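Local coordinates for protein thiamine-monophosphate kinase (Stenotrophomonas maltophilia, PDB 6XEP) that probably phosphorylates thiamine monophosphate with ATP to give thiamine diphosphate, the active form of vitamin B1, in a magnesium-dependent reaction, at residues L80-A85 / A221-D226; A242-A247 / I304-D309. One frame throughout, in Å; residues are numbered along the deposited sequence.

Contact 1 (L80-A85 / A221-D226); sequences LSDLAA and AVDVSD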
loop_
_atom_site.group_PDB
_atom_site.type_symbol
_atom_site.label_atom_id
_atom_site.label_comp_id
_atom_site.label_asym_id
_atom_site.label_seq_id
_atom_site.Cartn_x
_atom_site.Cartn_y
_atom_site.Cartn_z
ATOM N N LEU A 80 -3.076 -9.995 -7.162
ATOM C CA LEU A 80 -4.265 -10.682 -7.629
ATOM C C LEU A 80 -4.193 -12.167 -7.315
ATOM O O LEU A 80 -5.220 -12.790 -7.037
ATOM C CB LEU A 80 -4.441 -10.458 -9.126
ATOM C CG LEU A 80 -4.836 -9.046 -9.539
ATOM C CD1 LEU A 80 -4.947 -8.942 -11.066
ATOM C CD2 LEU A 80 -6.160 -8.637 -8.859
ATOM N N SER A 81 -2.996 -12.748 -7.377
ATOM C CA SER A 81 -2.850 -14.154 -7.026
ATOM C C SER A 81 -3.156 -14.377 -5.544
ATOM O O SER A 81 -3.763 -15.392 -5.175
ATOM C CB SER A 81 -1.443 -14.626 -7.372
ATOM O OG SER A 81 -1.305 -15.988 -7.023
ATOM N N ASP A 82 -2.737 -13.435 -4.687
ATOM C CA ASP A 82 -3.077 -13.484 -3.264
ATOM C C ASP A 82 -4.590 -13.450 -3.075
ATOM O O ASP A 82 -5.157 -14.220 -2.290
ATOM C CB ASP A 82 -2.455 -12.294 -2.522
ATOM C CG ASP A 82 -0.930 -12.282 -2.528
ATOM O OD1 ASP A 82 -0.288 -13.289 -2.875
ATOM O OD2 ASP A 82 -0.373 -11.219 -2.161
ATOM N N LEU A 83 -5.259 -12.526 -3.777
ATOM C CA LEU A 83 -6.712 -12.425 -3.670
ATOM C C LEU A 83 -7.384 -13.678 -4.205
ATOM O O LEU A 83 -8.397 -14.119 -3.661
ATOM C CB LEU A 83 -7.224 -11.201 -4.432
ATOM C CG LEU A 83 -6.892 -9.855 -3.787
ATOM C CD1 LEU A 83 -7.483 -8.732 -4.610
ATOM C CD2 LEU A 83 -7.428 -9.813 -2.359
ATOM N N ALA A 84 -6.839 -14.257 -5.277
ATOM C CA ALA A 84 -7.432 -15.463 -5.856
ATOM C C ALA A 84 -7.480 -16.602 -4.852
ATOM O O ALA A 84 -8.484 -17.326 -4.754
ATOM C CB ALA A 84 -6.636 -15.891 -7.089
ATOM N N ALA A 85 -6.394 -16.788 -4.100
ATOM C CA ALA A 85 -6.304 -17.892 -3.162
ATOM C C ALA A 85 -7.275 -17.731 -2.015
ATOM O O ALA A 85 -7.527 -18.695 -1.294
ATOM C CB ALA A 85 -4.870 -18.010 -2.622
ATOM N N ALA A 221 -7.353 -23.819 0.106
ATOM C CA ALA A 221 -6.590 -23.355 -1.042
ATOM C C ALA A 221 -5.436 -22.480 -0.575
ATOM O O ALA A 221 -5.471 -21.893 0.506
ATOM C CB ALA A 221 -7.480 -22.565 -2.028
ATOM N N VAL A 222 -4.425 -22.368 -1.434
ATOM C CA VAL A 222 -3.278 -21.504 -1.187
ATOM C C VAL A 222 -2.728 -21.130 -2.551
ATOM O O VAL A 222 -2.866 -21.888 -3.508
ATOM C CB VAL A 222 -2.225 -22.224 -0.301
ATOM C CG1 VAL A 222 -1.641 -23.449 -1.027
ATOM C CG2 VAL A 222 -1.117 -21.276 0.097
ATOM N N ASP A 223 -2.109 -19.956 -2.660
ATOM C CA ASP A 223 -1.443 -19.701 -3.924
ATOM C C ASP A 223 0.016 -20.131 -3.837
ATOM O O ASP A 223 0.636 -20.113 -2.764
ATOM C CB ASP A 223 -1.620 -18.255 -4.409
ATOM C CG ASP A 223 -0.709 -17.276 -3.753
ATOM O OD1 ASP A 223 -0.427 -17.440 -2.547
ATOM O OD2 ASP A 223 -0.319 -16.297 -4.469
ATOM N N VAL A 224 0.520 -20.632 -4.954
ATOM C CA VAL A 224 1.854 -21.211 -5.027
ATOM C C VAL A 224 2.775 -20.121 -5.556
ATOM O O VAL A 224 2.795 -19.832 -6.756
ATOM C CB VAL A 224 1.898 -22.456 -5.913
ATOM C CG1 VAL A 224 3.303 -23.078 -5.838
ATOM C CG2 VAL A 224 0.846 -23.447 -5.452
ATOM N N SER A 225 3.518 -19.497 -4.653
ATOM C CA SER A 225 4.485 -18.476 -5.050
ATOM C C SER A 225 5.857 -18.698 -4.461
ATOM O O SER A 225 6.821 -18.148 -4.995
ATOM C CB SER A 225 4.001 -17.078 -4.648
ATOM O OG SER A 225 3.839 -16.997 -3.251
ATOM N N ASP A 226 5.973 -19.495 -3.386
ATOM C CA ASP A 226 7.260 -19.882 -2.819
ATOM C C ASP A 226 7.611 -21.335 -3.125
ATOM O O ASP A 226 8.463 -21.926 -2.443
ATOM C CB ASP A 226 7.265 -19.675 -1.307
ATOM C CG ASP A 226 7.200 -18.217 -0.924
ATOM O OD1 ASP A 226 7.850 -17.395 -1.598
ATOM O OD2 ASP A 226 6.502 -17.899 0.059
HETATM O O HOH W 1 -0.228 -15.404 -0.900
HETATM O O HOH W 2 -6.390 -19.412 1.179
#

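Contact 2 (A242-A247 / I304-D309); sequences AAHVDA and IGRIAD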
loop_
_atom_site.group_PDB
_atom_site.type_symbol
_atom_site.label_atom_id
_atom_site.label_comp_id
_atom_site.label_asym_id
_atom_site.label_seq_id
_atom_site.Cartn_x
_atom_site.Cartn_y
_atom_site.Cartn_z
ATOM N N ALA A 242 -1.419 -34.421 7.086
ATOM C CA ALA A 242 -0.341 -34.662 6.136
ATOM C C ALA A 242 -0.829 -34.403 4.720
ATOM O O ALA A 242 -1.990 -34.663 4.376
ATOM C CB ALA A 242 0.187 -36.100 6.219
ATOM N N ALA A 243 0.076 -33.888 3.899
ATOM C CA ALA A 243 -0.138 -33.764 2.464
ATOM C C ALA A 243 0.848 -34.670 1.740
ATOM O O ALA A 243 2.056 -34.633 2.010
ATOM C CB ALA A 243 0.032 -32.311 2.012
ATOM N N HIS A 244 0.344 -35.505 0.850
ATOM C CA HIS A 244 1.193 -36.421 0.105
ATOM C C HIS A 244 1.148 -35.993 -1.357
ATOM O O HIS A 244 0.062 -35.820 -1.909
ATOM C CB HIS A 244 0.727 -37.863 0.286
ATOM C CG HIS A 244 1.087 -38.441 1.627
ATOM N ND1 HIS A 244 2.234 -39.171 1.836
ATOM C CD2 HIS A 244 0.474 -38.351 2.831
ATOM C CE1 HIS A 244 2.298 -39.539 3.106
ATOM N NE2 HIS A 244 1.245 -39.043 3.733
ATOM N N VAL A 245 2.321 -35.784 -1.957
ATOM C CA VAL A 245 2.447 -35.358 -3.352
ATOM C C VAL A 245 3.093 -36.476 -4.154
ATOM O O VAL A 245 4.160 -36.984 -3.784
ATOM C CB VAL A 245 3.288 -34.077 -3.484
ATOM C CG1 VAL A 245 3.549 -33.773 -4.964
ATOM C CG2 VAL A 245 2.602 -32.915 -2.823
ATOM N N ASP A 246 2.466 -36.847 -5.266
ATOM C CA ASP A 246 3.094 -37.758 -6.211
ATOM C C ASP A 246 3.849 -36.927 -7.234
ATOM O O ASP A 246 3.236 -36.269 -8.092
ATOM C CB ASP A 246 2.085 -38.651 -6.904
ATOM C CG ASP A 246 2.759 -39.548 -7.900
ATOM O OD1 ASP A 246 3.650 -40.322 -7.474
ATOM O OD2 ASP A 246 2.450 -39.446 -9.101
ATOM N N ALA A 247 5.182 -36.940 -7.141
ATOM C CA ALA A 247 5.974 -36.044 -7.976
ATOM C C ALA A 247 5.756 -36.331 -9.458
ATOM O O ALA A 247 5.767 -35.403 -10.267
ATOM C CB ALA A 247 7.459 -36.163 -7.631
ATOM N N ILE A 304 -2.751 -34.085 -7.971
ATOM C CA ILE A 304 -1.344 -34.352 -7.711
ATOM C C ILE A 304 -1.096 -35.101 -6.408
ATOM O O ILE A 304 0.053 -35.461 -6.132
ATOM C CB ILE A 304 -0.518 -33.049 -7.734
ATOM C CG1 ILE A 304 -1.025 -32.050 -6.679
ATOM C CG2 ILE A 304 -0.546 -32.434 -9.128
ATOM C CD1 ILE A 304 -0.056 -30.905 -6.416
ATOM N N GLY A 305 -2.112 -35.354 -5.594
ATOM C CA GLY A 305 -1.837 -35.942 -4.293
ATOM C C GLY A 305 -3.081 -36.087 -3.456
ATOM O O GLY A 305 -4.204 -36.026 -3.963
ATOM N N ARG A 306 -2.862 -36.266 -2.151
ATOM C CA ARG A 306 -3.946 -36.580 -1.234
ATOM C C ARG A 306 -3.610 -36.056 0.157
ATOM O O ARG A 306 -2.436 -35.887 0.513
ATOM C CB ARG A 306 -4.203 -38.090 -1.153
ATOM C CG ARG A 306 -3.051 -38.829 -0.518
ATOM C CD ARG A 306 -3.071 -40.323 -0.790
ATOM N NE ARG A 306 -1.798 -40.925 -0.382
ATOM C CZ ARG A 306 -1.521 -41.338 0.852
ATOM N NH1 ARG A 306 -2.430 -41.237 1.811
ATOM N NH2 ARG A 306 -0.336 -41.868 1.129
ATOM N N ILE A 307 -4.665 -35.775 0.926
ATOM C CA ILE A 307 -4.567 -35.365 2.324
ATOM C C ILE A 307 -4.817 -36.596 3.178
ATOM O O ILE A 307 -5.740 -37.368 2.890
ATOM C CB ILE A 307 -5.589 -34.253 2.639
ATOM C CG1 ILE A 307 -5.288 -32.999 1.818
ATOM C CG2 ILE A 307 -5.600 -33.938 4.153
ATOM C CD1 ILE A 307 -4.015 -32.289 2.220
ATOM N N ALA A 308 -3.997 -36.797 4.221
ATOM C CA ALA A 308 -4.050 -38.030 4.996
ATOM C C ALA A 308 -3.648 -37.753 6.440
ATOM O O ALA A 308 -3.135 -36.678 6.776
ATOM C CB ALA A 308 -3.128 -39.110 4.419
ATOM N N ASP A 309 -3.899 -38.751 7.286
ATOM C CA ASP A 309 -3.453 -38.716 8.673
ATOM C C ASP A 309 -1.941 -38.518 8.731
ATOM O O ASP A 309 -1.203 -39.031 7.890
ATOM C CB ASP A 309 -3.833 -40.032 9.359
ATOM C CG ASP A 309 -3.723 -39.967 10.868
ATOM O OD1 ASP A 309 -3.539 -38.854 11.398
ATOM O OD2 ASP A 309 -3.837 -41.050 11.497
#

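Contact 1 (L80-A85 / A221-D226)
Residues 80-85 of helix 68-85 run nearly antiparallel to strand 221-224, with the two short axes 7.1 Å apart at an angle of 160°, and Ala-85 faces Val-222 where the backbones come closest. The methyl of Ala-85 presses on the strand backbone, Ala-85 CB lying 3.4 Å from Asp-223 N. One turn back, Ser-81 OG donates a hydrogen bond of 2.8 Å to Asp-223 OD2, taking the anti lone pair, the one turned away from OD1. The hydroxyl reaches that far because OG stands opposite the backbone N of its own residue (chi1 180°). This is the seam between the two halves of a PurM-like (AIR synthase related) fold, a helix of the N-terminal half against a strand outermost in the C-terminal sheet within this chain. In the conformer described here, one of two modelled, Asp-82 OD1 comes within 3.4 Å of Asp-223 OD2, two acceptors with no bond between them; the carboxylate planes stand 85° apart. A water bridges the acids, donating to Asp-82 OD1 and, at 2.6 Å, to Asp-223 OD1, and probably offsets some of their repulsion. Asp-54 adds a further acid beside Asp-82. All three are predicted magnesium ligands, and gathered acids are consistent with a metal site. Near the other end of the strand, a second water lies 2.8 Å from Ala-85 O and 2.7 Å from Ala-221 O.

Contact 2 (A242-A247 / I304-D309)
His-244 carries the guanidinium of Arg-306 flat over one face of its imidazole, the planes only 10° apart and the group centres 4.2 Å from each other. NH2 sits above the middle of the ring, whereas His-244 CG lies toward the rim of the guanidinium. The pair belongs to two neighbouring antiparallel strands, 242-245 and 301-308, in the mixed sheet of the PurM-like C-terminal domain. Arg-306 starts with CG between its backbone N and carbonyl carbon (chi1 67°), then stays extended to NE, which carries the planar end across to the neighbouring strand. His-314, on strand 312-315, also stacks with the imidazole. Ala-308 adds its methyl obliquely to the ring, CB to His-244 CD2 being 4.0 Å.

Beneath these side chains the backbones are laced together at two hydrogen-bonded pairs, Ala-242 with Ala-308 and His-244 with Arg-306. The bond from His-244 N to Arg-306 O is 2.8 Å long and close to straight, 168° at the hydrogen. Past the last paired residues, Asp-246 N still donates to Ile-304 O, while its carboxylate turns to Ser-249. The opposite face, with Ala-243, Val-245 and Ile-307, is apolar: Ala-243 CB meets Ile-307 CD1 at 4.1 Å, and Leu-232 of helix 228-239 packs against both Ala-243 and Val-245. On the far side of strand 301-308, Ile-304 and Gly-305 both face Ile-162 in a classic beta bulge. Gly-305, paired with Val-245, has no side chain to crowd His-244 O, which Gly-305 CA approaches to 3.1 Å in a CA-H...O contact.

In the fold
Both contacts reach the same mixed sheet of the C-terminal half, but at different places across it. Contact 1 uses strand 220-224, outermost within this chain, while contact 2 joins 301-308 to 242-245 beyond the intervening strands 277-282 and 161-165. Their centres are about 19 Å apart and their nearest atoms about 8 Å. Helix 228-239 spans the gap, meeting Val-222 and Val-224 in contact 1 and Ala-243 and Val-245 in contact 2. The centre of contact 1, which holds predicted magnesium and ATP ligands, lies about 6 Å from the centre of the chain and that of contact 2 about 23 Å; the Ile-307 side chain is about 11 Å from that of Arg-153, a predicted ATP ligand.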